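Local coordinates for protein hypoxanthine phosphoribosyltransferase (PDB 7CMJ) that converts hypoxanthine and guanine to their nucleotides IMP and GMP in purine salvage, taking the phosphoribosyl group from 5-phosphoribosyl pyrophosphate, at residues L134-L137 with M138-M141. Numbering follows the deposited sequence.
Sequences LQYL and MRFM
Gln-135 O takes two backbone N-H groups: a nearly straight bond from Arg-139 N at 2.9 Å and a weak, bent one from Met-138 N. Met-138 N has its better bond to Leu-134 O, 3.0 Å away, and Phe-140 N to Tyr-136 O and Met-141 N to Leu-137 O continue the alpha-helical i to i+4 pattern. On the side turned to the second subunit, Arg-139 bends at chi2 and chi3 (128° and 54°) and folds back along the preceding turn. Its guanidinium lies with one face over Tyr-136 CA, 3.8 Å from Arg-139 CZ, while Arg-139 NH2 comes to 3.4 Å from Gln-135 CB. The Gln-135 amide stands almost perpendicular to that plane, with Gln-135 NE2 at the edge of the guanidinium, in its plane. Arg-139 NH1 passes near the edge of the Tyr-136 ring and hydrogen-bonds to Ser-103 O and to Ala-143 O of the second subunit; Tyr-136 OH is hydrogen-bonded to Lys-144 NZ of that subunit. Leu-134 CG and Met-138 SD pack loosely at 4.4 Å. Helix 131-142 is the crossover of a beta-alpha-beta unit in the phosphoribosyltransferase fold: Met-138 and Met-141 rest on strands 120-125 and 148-153, whereas Tyr-136, Arg-139 and Phe-140 meet the second subunit.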
# COMPACT_ATOMS: atom_id res chain seq x y z
N LEU A 134 -8.79 -17.49 -3.16
CA LEU A 134 -8.12 -18.13 -2.03
C LEU A 134 -6.85 -18.81 -2.50
O LEU A 134 -5.79 -18.67 -1.88
CB LEU A 134 -9.05 -19.12 -1.33
CG LEU A 134 -8.51 -19.84 -0.08
CD1 LEU A 134 -7.73 -18.92 0.87
CD2 LEU A 134 -9.64 -20.57 0.64
N GLN A 135 -6.93 -19.54 -3.62
CA GLN A 135 -5.74 -20.14 -4.21
C GLN A 135 -4.67 -19.09 -4.49
O GLN A 135 -3.48 -19.33 -4.23
CB GLN A 135 -6.09 -20.89 -5.49
CG GLN A 135 -6.64 -22.25 -5.23
CD GLN A 135 -6.66 -23.09 -6.47
OE1 GLN A 135 -7.72 -23.40 -6.99
NE2 GLN A 135 -5.48 -23.46 -6.95
N TYR A 136 -5.05 -17.92 -5.00
CA TYR A 136 -4.06 -16.88 -5.28
C TYR A 136 -3.39 -16.40 -4.00
O TYR A 136 -2.16 -16.29 -3.93
CB TYR A 136 -4.70 -15.70 -6.03
CG TYR A 136 -3.74 -14.53 -6.11
CD1 TYR A 136 -3.87 -13.43 -5.24
CD2 TYR A 136 -2.67 -14.55 -7.01
CE1 TYR A 136 -2.97 -12.39 -5.30
CE2 TYR A 136 -1.76 -13.50 -7.08
CZ TYR A 136 -1.92 -12.43 -6.23
OH TYR A 136 -1.02 -11.39 -6.29
N LEU A 137 -4.20 -16.08 -2.99
CA LEU A 137 -3.65 -15.69 -1.70
C LEU A 137 -2.62 -16.71 -1.20
O LEU A 137 -1.60 -16.35 -0.60
CB LEU A 137 -4.78 -15.54 -0.69
CG LEU A 137 -5.50 -14.19 -0.58
CD1 LEU A 137 -5.66 -13.54 -1.90
CD2 LEU A 137 -6.88 -14.34 0.10
N MET A 138 -2.87 -17.99 -1.47
CA MET A 138 -1.95 -19.02 -0.98
C MET A 138 -0.67 -19.03 -1.80
O MET A 138 0.43 -19.04 -1.24
CB MET A 138 -2.64 -20.39 -1.02
CG MET A 138 -3.67 -20.59 0.09
SD MET A 138 -4.70 -22.08 -0.12
CE MET A 138 -3.53 -23.38 0.30
N ARG A 139 -0.81 -19.01 -3.12
CA ARG A 139 0.35 -18.85 -3.98
C ARG A 139 1.17 -17.64 -3.56
O ARG A 139 2.40 -17.72 -3.40
CB ARG A 139 -0.11 -18.74 -5.43
CG ARG A 139 -0.03 -20.03 -6.21
CD ARG A 139 -1.35 -20.34 -6.90
NE ARG A 139 -1.80 -19.24 -7.74
CZ ARG A 139 -3.04 -19.11 -8.21
NH1 ARG A 139 -3.36 -18.07 -8.97
NH2 ARG A 139 -3.95 -20.04 -7.93
N PHE A 140 0.50 -16.50 -3.35
CA PHE A 140 1.14 -15.33 -2.77
C PHE A 140 1.94 -15.71 -1.52
O PHE A 140 3.14 -15.43 -1.43
CB PHE A 140 0.09 -14.27 -2.43
CG PHE A 140 0.65 -13.02 -1.82
CD1 PHE A 140 1.47 -12.17 -2.55
CD2 PHE A 140 0.35 -12.68 -0.51
CE1 PHE A 140 1.98 -11.00 -1.99
CE2 PHE A 140 0.87 -11.51 0.06
CZ PHE A 140 1.68 -10.68 -0.67
N MET A 141 1.27 -16.36 -0.56
CA MET A 141 1.92 -16.67 0.70
C MET A 141 3.00 -17.72 0.52
O MET A 141 4.05 -17.66 1.18
CB MET A 141 0.89 -17.15 1.73
CG MET A 141 -0.14 -16.10 2.14
SD MET A 141 0.60 -14.59 2.77
CE MET A 141 1.83 -15.24 3.91